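Local coordinates for protein 3-hydroxyacyl-CoA dehydrogenase (Archaeoglobus fulgidus, PDB 1ZEJ) that probably works as an NAD-dependent dehydrogenase of the 3-hydroxyacyl-CoA dehydrogenase family, with L-gulonate a suggested substrate, at residues N100-S105 / A154-F159; V128-P133 / R161-E166. All coordinates share one frame; numbering follows the deposited sequence.

How the interactions relate
Of the four segments, 100-105 comes first along the chain, and interaction 1 closes a loop of 48 residues from it to helix 150-162. Strand 125-130 lies within that loop, and interaction 2 starts there but closes further on, at residues 161-166, where the helix runs out into the turn before strand 166-171. The two contacts therefore cross along the chain, their segments alternating. Their strands are parallel neighbours in the sheet, joined by a probable hydrogen bond from V128 N to S105 O (2.9 Å), while C104 CB packs on V128 CG2. One helix is thus fastened across successive strands of the NAD-binding domain, near its middle and at its C-terminal end.

Interaction 1 (N100-S105 / A154-F159); sequences NAPLCS and AFVEGF
P102 and C104 both direct their side chains at helix 150-162, where F155 and V156 receive them. The contact is apolar throughout, with no hydrogen bond crossing it, and the buried surface is a modest 138 Å². The inner part rests on V156, whose two methyls split the work. CG2 sits against P102 CB (V156 CG2 to P102 CB, 4.0 Å). The same methyl also meets the thiol of C104 (V156 CG2 to C104 SG, 4.1 Å), so one branch serves two residues of the neighbouring segment. CG1 is anti to the backbone N (chi1 179°) and goes to V128 on the next strand of the sheet.

This is the layering of a Rossmann-type NAD-binding domain, a largely parallel sheet with helices packed on it. Side chains alternate along strand 103-105: C104 looks to helix 150-162, whereas L103 points away from it and packs on V95 and E96 of helix 85-96, so the strand is sandwiched.

The outer part is a proline-aromatic contact. P102 CG approaches the F155 ring obliquely, nearest to CD2 (3.8 Å from P102 CG), with CE2 slightly further off, and the two side chains cross at about a right angle. F155 gets there by carrying CG anti to its own backbone N (chi1 -175°), which brings the CD2-CE2 side of the ring up to P102 CG. M13 and I76 also touch this ring, which lies toward the solvent side, while V156 and C104 are buried.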
ATOM      1  N   ASN A 100      23.161  28.618 -14.947  1.00 33.65           N
ATOM      2  CA  ASN A 100      22.197  27.994 -15.859  1.00 35.44           C
ATOM      3  C   ASN A 100      21.960  26.474 -15.576  1.00 34.23           C
ATOM      4  O   ASN A 100      21.280  25.814 -16.338  1.00 34.28           O
ATOM      5  CB  ASN A 100      22.702  28.166 -17.308  1.00 37.46           C
ATOM      6  CG  ASN A 100      22.710  29.600 -17.753  1.00 42.20           C
ATOM      7  OD1 ASN A 100      21.790  30.362 -17.426  1.00 50.23           O
ATOM      8  ND2 ASN A 100      23.741  29.991 -18.525  1.00 49.26           N
ATOM      9  N   ALA A 101      22.556  25.940 -14.515  1.00 32.78           N
ATOM     10  CA  ALA A 101      22.369  24.551 -14.126  1.00 33.10           C
ATOM     11  C   ALA A 101      20.915  24.241 -13.825  1.00 31.83           C
ATOM     12  O   ALA A 101      20.157  25.143 -13.443  1.00 31.00           O
ATOM     13  CB  ALA A 101      23.196  24.234 -12.900  1.00 33.55           C
ATOM     14  N   PRO A 102      20.537  22.957 -13.912  1.00 32.27           N
ATOM     15  CA  PRO A 102      19.209  22.564 -13.429  1.00 31.41           C
ATOM     16  C   PRO A 102      19.045  22.939 -11.963  1.00 31.25           C
ATOM     17  O   PRO A 102      19.990  22.793 -11.150  1.00 30.85           O
ATOM     18  CB  PRO A 102      19.212  21.047 -13.610  1.00 31.42           C
ATOM     19  CG  PRO A 102      20.122  20.776 -14.637  1.00 33.04           C
ATOM     20  CD  PRO A 102      21.252  21.794 -14.468  1.00 32.54           C
ATOM     21  N   LEU A 103      17.866  23.433 -11.643  1.00 31.10           N
ATOM     22  CA  LEU A 103      17.486  23.826 -10.297  1.00 31.08           C
ATOM     23  C   LEU A 103      16.363  22.923  -9.832  1.00 30.80           C
ATOM     24  O   LEU A 103      15.348  22.811 -10.503  1.00 28.32           O
ATOM     25  CB  LEU A 103      16.966  25.258 -10.278  1.00 31.34           C
ATOM     26  CG  LEU A 103      17.829  26.352 -10.892  1.00 34.05           C
ATOM     27  CD1 LEU A 103      17.087  27.686 -10.773  1.00 33.15           C
ATOM     28  CD2 LEU A 103      19.141  26.389 -10.188  1.00 34.49           C
ATOM     29  N   CYS A 104      16.537  22.304  -8.675  1.00 29.61           N
ATOM     30  CA  CYS A 104      15.680  21.207  -8.244  1.00 30.92           C
ATOM     31  C   CYS A 104      15.146  21.510  -6.855  1.00 33.74           C
ATOM     32  O   CYS A 104      15.899  21.379  -5.916  1.00 37.78           O
ATOM     33  CB  CYS A 104      16.498  19.931  -8.152  1.00 30.38           C
ATOM     34  SG  CYS A 104      17.271  19.423  -9.659  1.00 34.11           S
ATOM     35  N   SER A 105      13.865  21.811  -6.687  1.00 32.07           N
ATOM     36  CA  SER A 105      13.307  22.045  -5.359  1.00 33.38           C
ATOM     37  C   SER A 105      12.801  20.723  -4.714  1.00 33.49           C
ATOM     38  O   SER A 105      12.040  19.990  -5.334  1.00 31.17           O
ATOM     39  CB  SER A 105      12.198  23.088  -5.449  1.00 32.51           C
ATOM     40  OG  SER A 105      11.610  23.289  -4.175  1.00 36.51           O
ATOM     41  N   ALA A 154      15.947  14.653 -18.336  1.00 30.47           N
ATOM     42  CA  ALA A 154      16.820  13.511 -18.613  1.00 30.62           C
ATOM     43  C   ALA A 154      18.178  13.615 -17.885  1.00 30.97           C
ATOM     44  O   ALA A 154      18.724  12.615 -17.417  1.00 32.94           O
ATOM     45  CB  ALA A 154      17.035  13.380 -20.116  1.00 31.61           C
ATOM     46  N   PHE A 155      18.713  14.817 -17.807  1.00 31.81           N
ATOM     47  CA  PHE A 155      19.918  15.087 -17.061  1.00 32.46           C
ATOM     48  C   PHE A 155      19.757  14.726 -15.572  1.00 31.67           C
ATOM     49  O   PHE A 155      20.543  13.958 -15.024  1.00 32.39           O
ATOM     50  CB  PHE A 155      20.285  16.547 -17.183  1.00 34.22           C
ATOM     51  CG  PHE A 155      21.588  16.885 -16.532  1.00 35.02           C
ATOM     52  CD1 PHE A 155      22.784  16.731 -17.219  1.00 41.85           C
ATOM     53  CD2 PHE A 155      21.642  17.340 -15.256  1.00 37.85           C
ATOM     54  CE1 PHE A 155      24.032  17.069 -16.601  1.00 40.01           C
ATOM     55  CE2 PHE A 155      22.884  17.671 -14.649  1.00 39.63           C
ATOM     56  CZ  PHE A 155      24.046  17.528 -15.324  1.00 38.27           C
ATOM     57  N   VAL A 156      18.710  15.229 -14.955  1.00 30.06           N
ATOM     58  CA  VAL A 156      18.451  14.961 -13.523  1.00 29.76           C
ATOM     59  C   VAL A 156      18.097  13.502 -13.276  1.00 29.82           C
ATOM     60  O   VAL A 156      18.613  12.896 -12.349  1.00 29.17           O
ATOM     61  CB  VAL A 156      17.408  15.898 -12.960  1.00 29.37           C
ATOM     62  CG1 VAL A 156      17.146  15.584 -11.482  1.00 30.37           C
ATOM     63  CG2 VAL A 156      17.879  17.313 -13.099  1.00 28.51           C
ATOM     64  N   GLU A 157      17.302  12.904 -14.166  1.00 30.59           N
ATOM     65  CA  GLU A 157      16.992  11.485 -14.074  1.00 30.63           C
ATOM     66  C   GLU A 157      18.245  10.622 -14.130  1.00 30.08           C
ATOM     67  O   GLU A 157      18.393   9.704 -13.337  1.00 30.30           O
ATOM     68  CB  GLU A 157      15.995  11.060 -15.171  1.00 29.63           C
ATOM     69  CG  GLU A 157      15.558   9.652 -15.018  1.00 31.83           C
ATOM     70  CD  GLU A 157      14.494   9.213 -16.011  1.00 34.72           C
ATOM     71  OE1 GLU A 157      14.280   9.912 -17.041  1.00 40.40           O
ATOM     72  OE2 GLU A 157      13.919   8.144 -15.749  1.00 37.16           O
ATOM     73  N   GLY A 158      19.137  10.919 -15.079  1.00 30.44           N
ATOM     74  CA  GLY A 158      20.400  10.196 -15.231  1.00 30.87           C
ATOM     75  C   GLY A 158      21.283  10.350 -13.989  1.00 30.14           C
ATOM     76  O   GLY A 158      21.789   9.371 -13.464  1.00 30.60           O
ATOM     77  N   PHE A 159      21.431  11.575 -13.509  1.00 29.84           N
ATOM     78  CA  PHE A 159      22.162  11.845 -12.267  1.00 28.94           C
ATOM     79  C   PHE A 159      21.629  10.987 -11.121  1.00 28.16           C
ATOM     80  O   PHE A 159      22.370  10.309 -10.410  1.00 27.81           O
ATOM     81  CB  PHE A 159      22.026  13.325 -11.910  1.00 29.43           C
ATOM     82  CG  PHE A 159      22.560  13.675 -10.545  1.00 29.39           C
ATOM     83  CD1 PHE A 159      23.923  13.789 -10.321  1.00 33.69           C
ATOM     84  CD2 PHE A 159      21.711  13.873  -9.487  1.00 32.34           C
ATOM     85  CE1 PHE A 159      24.412  14.100  -9.045  1.00 34.11           C
ATOM     86  CE2 PHE A 159      22.202  14.190  -8.221  1.00 32.12           C
ATOM     87  CZ  PHE A 159      23.533  14.308  -8.013  1.00 32.55           C
TER

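Interaction 2 (V128-P133 / R161-E166); sequences VHWMNP and RELGKE
W130, on the 128-133 segment that carries part of strand 125-130, and K165, in the turn after helix 150-162, are the nearest pair of backbone positions, yet their CA atoms stand 9.7 Å apart, and side chains bridge the gap. The helix stops in a Schellman motif at G164, whose positive phi (98°) turns the chain so that L163 and K165 both face the indole. L163 CD2 comes in at the edge of the ring, near its plane, 4.1 Å from W130 CH2. K165 makes a methylene contact instead: its CE lies 3.7 Å from W130 CZ3, approaching obliquely. A bend at chi2 (-57°) in the lysine chain lays this carbon beside the ring, and NZ continues past it to hydrogen-bond the carbonyls of P134 and M137. The indole also touches M23, I27 and A30 of helix 22-32. The preceding residue, H129, is predicted to matter for catalysis, and N132 to bind NAD. A tryptophan set against helix 22-32, which begins within the probable GxGxxG motif, is consistent with a place beside the dinucleotide-binding site of a Rossmann-type domain.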
ATOM      1  N   VAL A 128      12.317  17.815  -7.187  1.00 31.85           N
ATOM      2  CA  VAL A 128      12.920  16.476  -6.913  1.00 33.53           C
ATOM      3  C   VAL A 128      12.569  16.130  -5.478  1.00 34.44           C
ATOM      4  O   VAL A 128      13.138  16.751  -4.534  1.00 38.21           O
ATOM      5  CB  VAL A 128      14.453  16.414  -7.149  1.00 33.74           C
ATOM      6  CG1 VAL A 128      15.038  15.121  -6.736  1.00 36.86           C
ATOM      7  CG2 VAL A 128      14.807  16.652  -8.564  1.00 35.62           C
ATOM      8  N   HIS A 129      11.664  15.160  -5.323  1.00 31.41           N
ATOM      9  CA  HIS A 129      11.051  14.736  -4.092  1.00 31.03           C
ATOM     10  C   HIS A 129      11.751  13.482  -3.551  1.00 30.05           C
ATOM     11  O   HIS A 129      11.641  12.385  -4.096  1.00 27.90           O
ATOM     12  CB  HIS A 129       9.563  14.503  -4.376  1.00 32.03           C
ATOM     13  CG  HIS A 129       8.772  14.015  -3.216  1.00 32.30           C
ATOM     14  ND1 HIS A 129       7.671  13.196  -3.376  1.00 31.35           N
ATOM     15  CD2 HIS A 129       8.886  14.246  -1.879  1.00 33.12           C
ATOM     16  CE1 HIS A 129       7.168  12.913  -2.184  1.00 35.51           C
ATOM     17  NE2 HIS A 129       7.894  13.533  -1.262  1.00 32.71           N
ATOM     18  N   TRP A 130      12.588  13.718  -2.550  1.00 28.90           N
ATOM     19  CA  TRP A 130      13.358  12.690  -1.885  1.00 27.88           C
ATOM     20  C   TRP A 130      12.532  12.163  -0.763  1.00 28.60           C
ATOM     21  O   TRP A 130      11.726  12.877  -0.194  1.00 27.82           O
ATOM     22  CB  TRP A 130      14.627  13.283  -1.271  1.00 28.48           C
ATOM     23  CG  TRP A 130      15.636  13.831  -2.252  1.00 28.06           C
ATOM     24  CD1 TRP A 130      15.594  15.053  -2.859  1.00 29.66           C
ATOM     25  CD2 TRP A 130      16.836  13.208  -2.703  1.00 27.76           C
ATOM     26  NE1 TRP A 130      16.685  15.229  -3.651  1.00 29.75           N
ATOM     27  CE2 TRP A 130      17.457  14.099  -3.589  1.00 28.00           C
ATOM     28  CE3 TRP A 130      17.439  11.978  -2.460  1.00 28.10           C
ATOM     29  CZ2 TRP A 130      18.672  13.812  -4.215  1.00 31.42           C
ATOM     30  CZ3 TRP A 130      18.661  11.696  -3.069  1.00 29.66           C
ATOM     31  CH2 TRP A 130      19.255  12.598  -3.950  1.00 29.71           C
HETATM   32  N   MSE A 131      12.749  10.902  -0.399  1.00 28.66           N
HETATM   33  CA  MSE A 131      12.025  10.299   0.723  1.00 29.73           C
HETATM   34  C   MSE A 131      12.929  10.383   1.962  1.00 30.13           C
HETATM   35  O   MSE A 131      14.062  10.850   1.899  1.00 32.22           O
HETATM   36  CB  MSE A 131      11.614   8.858   0.400  1.00 28.58           C
HETATM   37  CG  MSE A 131      10.993   8.650  -0.963  1.00 30.00           C
HETATM   38 SE   MSE A 131       9.292   9.585  -1.183  1.00 34.66          SE
HETATM   39  CE  MSE A 131       9.367  10.074  -3.103  1.00 33.08           C
ATOM     40  N   ASN A 132      12.396  10.023   3.100  1.00 30.97           N
ATOM     41  CA  ASN A 132      13.077  10.260   4.361  1.00 32.02           C
ATOM     42  C   ASN A 132      13.525   8.969   4.996  1.00 31.20           C
ATOM     43  O   ASN A 132      12.674   8.156   5.318  1.00 29.66           O
ATOM     44  CB  ASN A 132      12.120  10.973   5.329  1.00 33.24           C
ATOM     45  CG  ASN A 132      12.844  11.578   6.540  1.00 38.09           C
ATOM     46  OD1 ASN A 132      14.059  11.855   6.516  1.00 44.59           O
ATOM     47  ND2 ASN A 132      12.097  11.784   7.601  1.00 43.30           N
ATOM     48  N   PRO A 133      14.843   8.797   5.250  1.00 30.48           N
ATOM     49  CA  PRO A 133      15.977   9.673   4.896  1.00 30.36           C
ATOM     50  C   PRO A 133      16.424   9.521   3.452  1.00 29.28           C
ATOM     51  O   PRO A 133      16.420   8.378   2.938  1.00 27.71           O
ATOM     52  CB  PRO A 133      17.091   9.214   5.836  1.00 30.81           C
ATOM     53  CG  PRO A 133      16.534   8.137   6.707  1.00 30.68           C
ATOM     54  CD  PRO A 133      15.283   7.649   6.046  1.00 30.63           C
ATOM     55  N   ARG A 161      19.679   8.288 -11.211  1.00 31.60           N
ATOM     56  CA  ARG A 161      19.790   6.846 -11.484  1.00 33.70           C
ATOM     57  C   ARG A 161      21.224   6.385 -11.213  1.00 32.73           C
ATOM     58  O   ARG A 161      21.463   5.350 -10.572  1.00 32.85           O
ATOM     59  CB  ARG A 161      19.381   6.513 -12.928  1.00 34.00           C
ATOM     60  CG  ARG A 161      17.870   6.529 -13.157  1.00 37.58           C
ATOM     61  CD  ARG A 161      17.419   5.733 -14.342  1.00 39.18           C
ATOM     62  NE  ARG A 161      15.960   5.808 -14.544  1.00 43.71           N
ATOM     63  CZ  ARG A 161      15.026   5.229 -13.762  1.00 48.06           C
ATOM     64  NH1 ARG A 161      15.340   4.526 -12.637  1.00 46.10           N
ATOM     65  NH2 ARG A 161      13.743   5.382 -14.103  1.00 48.84           N
ATOM     66  N   GLU A 162      22.187   7.174 -11.655  1.00 32.85           N
ATOM     67  CA  GLU A 162      23.590   6.784 -11.498  1.00 33.52           C
ATOM     68  C   GLU A 162      24.009   6.832 -10.035  1.00 33.63           C
ATOM     69  O   GLU A 162      24.954   6.189  -9.635  1.00 32.36           O
ATOM     70  CB  GLU A 162      24.510   7.654 -12.361  1.00 33.50           C
ATOM     71  CG  GLU A 162      24.378   7.343 -13.832  1.00 36.40           C
ATOM     72  N   LEU A 163      23.249   7.563  -9.225  1.00 33.34           N
ATOM     73  CA  LEU A 163      23.464   7.577  -7.801  1.00 33.82           C
ATOM     74  C   LEU A 163      22.923   6.325  -7.126  1.00 33.09           C
ATOM     75  O   LEU A 163      23.179   6.097  -5.933  1.00 34.00           O
ATOM     76  CB  LEU A 163      22.789   8.824  -7.216  1.00 34.24           C
ATOM     77  CG  LEU A 163      23.310   9.516  -5.983  1.00 36.10           C
ATOM     78  CD1 LEU A 163      24.760   9.968  -6.133  1.00 35.45           C
ATOM     79  CD2 LEU A 163      22.389  10.730  -5.772  1.00 36.08           C
ATOM     80  N   GLY A 164      22.149   5.519  -7.864  1.00 31.85           N
ATOM     81  CA  GLY A 164      21.561   4.321  -7.310  1.00 30.63           C
ATOM     82  C   GLY A 164      20.126   4.492  -6.870  1.00 30.00           C
ATOM     83  O   GLY A 164      19.550   3.558  -6.302  1.00 28.21           O
ATOM     84  N   LYS A 165      19.499   5.629  -7.210  1.00 28.78           N
ATOM     85  CA  LYS A 165      18.090   5.834  -6.863  1.00 28.05           C
ATOM     86  C   LYS A 165      17.153   5.223  -7.910  1.00 28.14           C
ATOM     87  O   LYS A 165      17.500   5.078  -9.091  1.00 28.06           O
ATOM     88  CB  LYS A 165      17.808   7.326  -6.650  1.00 27.02           C
ATOM     89  CG  LYS A 165      18.647   7.987  -5.514  1.00 29.58           C
ATOM     90  CD  LYS A 165      18.414   7.240  -4.201  1.00 33.00           C
ATOM     91  CE  LYS A 165      18.570   8.038  -2.991  1.00 33.31           C
ATOM     92  NZ  LYS A 165      18.667   7.102  -1.805  1.00 27.92           N
ATOM     93  N   GLU A 166      15.956   4.836  -7.466  1.00 28.32           N
ATOM     94  CA  GLU A 166      14.871   4.428  -8.326  1.00 28.13           C
ATOM     95  C   GLU A 166      14.057   5.684  -8.652  1.00 27.80           C
ATOM     96  O   GLU A 166      13.485   6.340  -7.766  1.00 28.72           O
ATOM     97  CB  GLU A 166      13.978   3.387  -7.654  1.00 28.36           C
ATOM     98  CG  GLU A 166      14.640   2.023  -7.484  1.00 31.26           C
ATOM     99  CD  GLU A 166      14.801   1.290  -8.829  1.00 33.98           C
ATOM    100  OE1 GLU A 166      14.060   1.565  -9.791  1.00 37.08           O
ATOM    101  OE2 GLU A 166      15.671   0.430  -8.906  1.00 40.48           O
TER